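Local coordinates for uncharacterized hypothetical protein (Parabacteroides merdae, PDB 4EI0), which is of unknown function but belongs to the DUF4466 family and is built largely from antiparallel beta sheets, at residues Asp204-Tyr210 / Tyr270-Leu274; Ile235-Gln241 / Lys275-Trp281. All coordinates share one frame; numbering follows the deposited sequence.

Interaction 1 (Asp204-Tyr210 / Tyr270-Leu274); sequences DLSHAFY and YILGL
The Phe209 ring carries Leu274 on one face: methyl CD1 sits over the middle of the ring, 3.5 Å from its centroid and 3° off the ring normal, a CH-pi contact in which the two side chains cross at about a right angle. At the edge of the His207 imidazole, near its plane, lies Leu274 O, and His207 ND1 is hydrogen-bonded to Tyr197 OH. The Tyr210 ring has Tyr270 CB at its edge, whereas the Tyr270 ring stacks with Tyr218 and has Leu272 CG in plane at its own edge. These groups flank an antiparallel strand pair in a five-stranded sheet, with 270-274 as an outermost strand. Phe209 and Ile271 form a hydrogen-bonded pair: Phe209 N reaches Ile271 O at 2.9 Å and Ile271 N reaches Phe209 O at 3.0 Å. Phe209, Ile271 and Leu274 project from the same side of the sheet, and CG anti to the carbonyl carbon (chi1 -76°) places the Phe209 ring where Leu274 CD1 can sit over it; Val293 and Ile295 of strand 289-299 also meet this ring. Replacing it by an alanine side chain would probably leave Leu274 CD1 without the surface it packs on and open a gap toward strand 289-299. Away from that ring, Leu272 CD2 meets Ala208 CB at 3.9 Å and approaches the Tyr210 hydroxyl, itself hydrogen-bonded to Tyr218 O. Leu272 CD1 lies alongside Leu205 CD2. Beyond it the chain bends at Gly273, whose positive phi favours glycine, and Gly273 N bonds almost straight to Leu205 O at 3.0 Å.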
loop_
_atom_site.group_PDB
_atom_site.type_symbol
_atom_site.label_atom_id
_atom_site.label_comp_id
_atom_site.label_asym_id
_atom_site.label_seq_id
_atom_site.Cartn_x
_atom_site.Cartn_y
_atom_site.Cartn_z
ATOM N N ASP B 204 3.466 20.924 -54.697
ATOM C CA ASP B 204 2.007 21.085 -54.920
ATOM C C ASP B 204 1.224 19.748 -54.887
ATOM O O ASP B 204 0.042 19.754 -54.601
ATOM C CB ASP B 204 1.681 21.829 -56.239
ATOM C CG ASP B 204 2.212 21.110 -57.505
ATOM O OD1 ASP B 204 3.074 20.193 -57.412
ATOM O OD2 ASP B 204 1.754 21.476 -58.612
ATOM N N LEU B 205 1.884 18.638 -55.219
ATOM C CA LEU B 205 1.289 17.290 -55.146
ATOM C C LEU B 205 1.771 16.606 -53.859
ATOM O O LEU B 205 0.969 16.118 -53.060
ATOM C CB LEU B 205 1.675 16.466 -56.381
ATOM C CG LEU B 205 1.428 17.078 -57.785
ATOM C CD1 LEU B 205 1.775 16.030 -58.826
ATOM C CD2 LEU B 205 0.004 17.591 -58.045
ATOM N N SER B 206 3.087 16.583 -53.637
ATOM C CA SER B 206 3.650 16.017 -52.403
ATOM C C SER B 206 3.075 14.582 -52.113
ATOM O O SER B 206 2.957 13.762 -53.032
ATOM C CB SER B 206 3.409 17.020 -51.268
ATOM O OG SER B 206 3.732 16.494 -50.019
ATOM N N HIS B 207 2.713 14.299 -50.867
ATOM C CA HIS B 207 2.056 13.043 -50.489
ATOM C C HIS B 207 0.603 13.065 -50.932
ATOM O O HIS B 207 -0.129 13.915 -50.519
ATOM C CB HIS B 207 2.148 12.865 -48.996
ATOM C CG HIS B 207 3.575 12.746 -48.466
ATOM N ND1 HIS B 207 4.298 11.625 -48.579
ATOM C CD2 HIS B 207 4.362 13.639 -47.753
ATOM C CE1 HIS B 207 5.482 11.789 -47.990
ATOM N NE2 HIS B 207 5.521 13.023 -47.476
ATOM N N ALA B 208 0.178 12.136 -51.789
ATOM C CA ALA B 208 -1.126 12.190 -52.434
ATOM C C ALA B 208 -1.879 10.889 -52.284
ATOM O O ALA B 208 -1.258 9.820 -52.148
ATOM C CB ALA B 208 -0.980 12.553 -53.905
ATOM N N PHE B 209 -3.209 10.976 -52.261
ATOM C CA PHE B 209 -4.093 9.804 -52.322
ATOM C C PHE B 209 -4.907 9.957 -53.591
ATOM O O PHE B 209 -5.516 11.007 -53.852
ATOM C CB PHE B 209 -5.087 9.720 -51.179
ATOM C CG PHE B 209 -4.526 9.276 -49.850
ATOM C CD1 PHE B 209 -3.282 8.676 -49.712
ATOM C CD2 PHE B 209 -5.322 9.404 -48.710
ATOM C CE1 PHE B 209 -2.833 8.239 -48.461
ATOM C CE2 PHE B 209 -4.874 9.005 -47.463
ATOM C CZ PHE B 209 -3.628 8.388 -47.340
ATOM N N TYR B 210 -4.912 8.911 -54.407
ATOM C CA TYR B 210 -5.650 8.901 -55.655
ATOM C C TYR B 210 -6.601 7.729 -55.685
ATOM O O TYR B 210 -6.442 6.772 -54.960
ATOM C CB TYR B 210 -4.705 8.761 -56.822
ATOM C CG TYR B 210 -3.665 9.810 -56.883
ATOM C CD1 TYR B 210 -4.021 11.137 -57.087
ATOM C CD2 TYR B 210 -2.312 9.501 -56.775
ATOM C CE1 TYR B 210 -3.067 12.117 -57.200
ATOM C CE2 TYR B 210 -1.335 10.494 -56.897
ATOM C CZ TYR B 210 -1.727 11.799 -57.117
ATOM O OH TYR B 210 -0.792 12.827 -57.227
ATOM N N TYR B 270 -9.491 13.012 -55.181
ATOM C CA TYR B 270 -8.039 12.997 -54.963
ATOM C C TYR B 270 -7.732 13.913 -53.802
ATOM O O TYR B 270 -8.497 14.833 -53.527
ATOM C CB TYR B 270 -7.249 13.455 -56.199
ATOM C CG TYR B 270 -7.390 14.952 -56.493
ATOM C CD1 TYR B 270 -8.524 15.450 -57.119
ATOM C CD2 TYR B 270 -6.426 15.860 -56.084
ATOM C CE1 TYR B 270 -8.680 16.809 -57.353
ATOM C CE2 TYR B 270 -6.572 17.218 -56.317
ATOM C CZ TYR B 270 -7.708 17.681 -56.949
ATOM O OH TYR B 270 -7.887 19.012 -57.199
ATOM N N ILE B 271 -6.626 13.657 -53.106
ATOM C CA ILE B 271 -6.109 14.530 -52.042
ATOM C C ILE B 271 -4.610 14.752 -52.264
ATOM O O ILE B 271 -3.863 13.804 -52.471
ATOM C CB ILE B 271 -6.305 13.923 -50.658
ATOM C CG1 ILE B 271 -7.813 13.851 -50.318
ATOM C CG2 ILE B 271 -5.533 14.741 -49.618
ATOM C CD1 ILE B 271 -8.053 13.123 -49.008
ATOM N N LEU B 272 -4.184 16.001 -52.217
ATOM C CA LEU B 272 -2.769 16.382 -52.366
ATOM C C LEU B 272 -2.260 16.957 -51.040
ATOM O O LEU B 272 -3.047 17.294 -50.163
ATOM C CB LEU B 272 -2.591 17.426 -53.492
ATOM C CG LEU B 272 -3.189 17.078 -54.883
ATOM C CD1 LEU B 272 -3.043 18.162 -55.917
ATOM C CD2 LEU B 272 -2.595 15.790 -55.446
ATOM N N GLY B 273 -0.943 17.064 -50.894
ATOM C CA GLY B 273 -0.350 17.690 -49.726
ATOM C C GLY B 273 -0.657 17.097 -48.373
ATOM O O GLY B 273 -0.817 17.825 -47.401
ATOM N N LEU B 274 -0.732 15.776 -48.284
ATOM C CA LEU B 274 -0.808 15.163 -46.998
ATOM C C LEU B 274 0.485 15.376 -46.204
ATOM O O LEU B 274 1.548 15.477 -46.778
ATOM C CB LEU B 274 -1.099 13.681 -47.151
ATOM C CG LEU B 274 -2.513 13.393 -47.606
ATOM C CD1 LEU B 274 -2.548 11.956 -48.138
ATOM C CD2 LEU B 274 -3.520 13.629 -46.504
#

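Interaction 2 (Ile235-Gln241 / Lys275-Trp281); sequences IKVYGLQ and KEEAGAW
Trp281 packs against Leu240 and Val237 in the tight part of this contact. Leu240 CD2 reaches Trp281 CZ2 on the benzene part of the indole at 3.5 Å, its side chain crossing the indole at about a right angle. The Leu240 branch gets there because CG is anti to the backbone N (chi1 175°). In the conformer described, one of two for this residue, Val237 CG2 approaches Trp281 CD1 obliquely, at 3.5 Å. Ile262 and Tyr292 meet the indole as well. Beneath, the strands are held by two hydrogen-bonded pairs, Ile235 with Trp281 and Val237 with Gly279.

Toward the turn the contact loosens and water enters. Tyr238 lies across Lys275, and a water 2.6 Å from Tyr238 OH bridges it to Glu276 O. A second water links Leu240 N to Glu277 O, which also accepts a hydrogen bond from Gly239 N at 2.9 Å. Here the Gln241 amide stacks on the Glu277 carboxylate, their planes 6° apart; Gln241 OE1 is hydrogen-bonded to the Tyr294 hydroxyl. Lys275 O accepts a bond from Ala278 N, closing a type II beta turn that leads into the antiparallel pairing of edge strand 233-238 with strand 278-283 in a five-stranded sheet.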
loop_
_atom_site.group_PDB
_atom_site.type_symbol
_atom_site.label_atom_id
_atom_site.label_comp_id
_atom_site.label_asym_id
_atom_site.label_seq_id
_atom_site.Cartn_x
_atom_site.Cartn_y
_atom_site.Cartn_z
ATOM N N ILE B 235 -12.583 13.184 -48.069
ATOM C CA ILE B 235 -12.639 14.593 -47.532
ATOM C C ILE B 235 -11.376 14.813 -46.719
ATOM O O ILE B 235 -11.091 14.064 -45.766
ATOM C CB ILE B 235 -13.884 14.799 -46.643
ATOM C CG1 ILE B 235 -15.170 14.621 -47.490
ATOM C CG2 ILE B 235 -13.877 16.138 -45.872
ATOM C CD1 ILE B 235 -16.462 14.661 -46.672
ATOM N N LYS B 236 -10.546 15.735 -47.182
ATOM C CA LYS B 236 -9.254 16.031 -46.575
ATOM C C LYS B 236 -9.530 16.844 -45.313
ATOM O O LYS B 236 -10.372 17.756 -45.324
ATOM C CB LYS B 236 -8.405 16.847 -47.548
ATOM C CG LYS B 236 -6.980 17.136 -47.085
ATOM C CD LYS B 236 -6.386 18.219 -47.991
ATOM C CE LYS B 236 -4.873 18.350 -47.860
ATOM N NZ LYS B 236 -4.410 19.300 -48.958
ATOM N N VAL B 237 -8.811 16.524 -44.248
ATOM C CA VAL B 237 -8.906 17.186 -42.948
ATOM C C VAL B 237 -7.474 17.487 -42.464
ATOM O O VAL B 237 -6.557 16.808 -42.894
ATOM C CB VAL B 237 -9.551 16.242 -41.925
ATOM C CG1 VAL B 237 -9.478 16.848 -40.536
ATOM C CG2 VAL B 237 -11.009 15.988 -42.288
ATOM N N TYR B 238 -7.284 18.430 -41.539
ATOM C CA TYR B 238 -5.983 18.677 -40.914
ATOM C C TYR B 238 -6.146 18.871 -39.412
ATOM O O TYR B 238 -6.979 19.649 -38.977
ATOM C CB TYR B 238 -5.316 19.910 -41.569
ATOM C CG TYR B 238 -3.914 20.181 -41.081
ATOM C CD1 TYR B 238 -2.934 19.225 -41.251
ATOM C CD2 TYR B 238 -3.549 21.402 -40.435
ATOM C CE1 TYR B 238 -1.641 19.426 -40.782
ATOM C CE2 TYR B 238 -2.250 21.609 -39.985
ATOM C CZ TYR B 238 -1.304 20.607 -40.159
ATOM O OH TYR B 238 -0.009 20.744 -39.735
ATOM N N GLY B 239 -5.322 18.192 -38.615
ATOM C CA GLY B 239 -5.288 18.404 -37.178
ATOM C C GLY B 239 -6.459 17.804 -36.445
ATOM O O GLY B 239 -6.742 18.222 -35.338
ATOM N N LEU B 240 -7.163 16.861 -37.070
ATOM C CA LEU B 240 -8.262 16.154 -36.430
ATOM C C LEU B 240 -7.702 14.906 -35.780
ATOM O O LEU B 240 -7.408 13.905 -36.424
ATOM C CB LEU B 240 -9.398 15.786 -37.392
ATOM C CG LEU B 240 -10.514 14.943 -36.751
ATOM C CD1 LEU B 240 -11.197 15.815 -35.722
ATOM C CD2 LEU B 240 -11.543 14.448 -37.736
ATOM N N GLN B 241 -7.517 14.961 -34.482
ATOM C CA GLN B 241 -6.685 13.956 -33.859
ATOM C C GLN B 241 -7.635 13.067 -33.096
ATOM O O GLN B 241 -8.721 13.457 -32.705
ATOM C CB GLN B 241 -5.523 14.545 -33.030
ATOM C CG GLN B 241 -4.468 15.173 -33.957
ATOM C CD GLN B 241 -3.150 15.614 -33.305
ATOM O OE1 GLN B 241 -2.083 15.146 -33.691
ATOM N NE2 GLN B 241 -3.218 16.520 -32.337
ATOM N N LYS B 275 0.381 15.408 -44.880
ATOM C CA LYS B 275 1.524 15.528 -44.009
ATOM C C LYS B 275 1.120 15.076 -42.656
ATOM O O LYS B 275 -0.026 14.719 -42.446
ATOM C CB LYS B 275 1.995 16.980 -43.963
ATOM C CG LYS B 275 0.919 18.014 -43.630
ATOM C CD LYS B 275 1.467 19.434 -43.608
ATOM C CE LYS B 275 0.470 20.416 -44.205
ATOM N NZ LYS B 275 1.091 21.747 -44.262
ATOM N N GLU B 276 2.065 15.070 -41.730
ATOM C CA GLU B 276 1.806 14.707 -40.388
ATOM C C GLU B 276 0.581 15.499 -39.861
ATOM O O GLU B 276 0.494 16.696 -40.047
ATOM C CB GLU B 276 3.046 14.990 -39.569
ATOM C CG GLU B 276 2.921 14.625 -38.103
ATOM C CD GLU B 276 4.273 14.585 -37.389
ATOM O OE1 GLU B 276 5.325 14.643 -38.058
ATOM O OE2 GLU B 276 4.271 14.485 -36.147
ATOM N N GLU B 277 -0.352 14.794 -39.234
ATOM C CA GLU B 277 -1.601 15.322 -38.638
ATOM C C GLU B 277 -2.704 15.537 -39.650
ATOM O O GLU B 277 -3.838 15.800 -39.274
ATOM C CB GLU B 277 -1.411 16.614 -37.806
ATOM C CG GLU B 277 -0.564 16.413 -36.567
ATOM C CD GLU B 277 -0.728 17.557 -35.543
ATOM O OE1 GLU B 277 -1.859 18.063 -35.297
ATOM O OE2 GLU B 277 0.294 17.960 -34.959
ATOM N N ALA B 278 -2.400 15.388 -40.926
ATOM C CA ALA B 278 -3.436 15.406 -41.933
ATOM C C ALA B 278 -4.285 14.143 -41.805
ATOM O O ALA B 278 -3.974 13.211 -41.071
ATOM C CB ALA B 278 -2.860 15.591 -43.343
ATOM N N GLY B 279 -5.416 14.150 -42.470
ATOM C CA GLY B 279 -6.337 13.031 -42.390
ATOM C C GLY B 279 -7.263 13.018 -43.588
ATOM O O GLY B 279 -7.308 13.991 -44.346
ATOM N N ALA B 280 -8.008 11.930 -43.719
ATOM C CA ALA B 280 -8.997 11.831 -44.760
ATOM C C ALA B 280 -10.156 10.984 -44.302
ATOM O O ALA B 280 -9.981 9.817 -43.850
ATOM C CB ALA B 280 -8.368 11.234 -45.980
ATOM N N TRP B 281 -11.350 11.528 -44.346
ATOM C CA TRP B 281 -12.565 10.696 -44.222
ATOM C C TRP B 281 -12.803 10.026 -45.546
ATOM O O TRP B 281 -12.738 10.674 -46.563
ATOM C CB TRP B 281 -13.781 11.508 -43.923
ATOM C CG TRP B 281 -13.752 12.203 -42.584
ATOM C CD1 TRP B 281 -13.455 13.523 -42.337
ATOM C CD2 TRP B 281 -14.117 11.650 -41.304
ATOM N NE1 TRP B 281 -13.589 13.809 -41.015
ATOM C CE2 TRP B 281 -13.972 12.722 -40.338
ATOM C CE3 TRP B 281 -14.507 10.411 -40.868
ATOM C CZ2 TRP B 281 -14.244 12.548 -39.005
ATOM C CZ3 TRP B 281 -14.739 10.237 -39.504
ATOM C CH2 TRP B 281 -14.603 11.295 -38.592
HETATM O O HOH W 1 1.744 18.883 -39.699
HETATM O O HOH W 2 -6.448 15.377 -39.371
#

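Overall arrangement
Interactions 1 and 2 are antiparallel strand pairs in two different sheets, and the chain passes between them twice: strand 207-210 is followed by 233-238, and 270-274 by 278-283. Each includes an outermost strand of its sheet, 270-274 in one and 233-238 in the other. Interaction 1 is the more buried, with apolar and aromatic side chains dominating; interaction 2 combines a packed tryptophan with an exposed, water-bridged, charged end. Their centres are about 12 Å apart, and the sheets meet directly: Ile271 CD1 packs on Ala280 CB at 3.6 Å, and Lys236 NZ probably hydrogen-bonds Leu272 O at 2.7 Å, its extended chain spanning from one edge strand to the other.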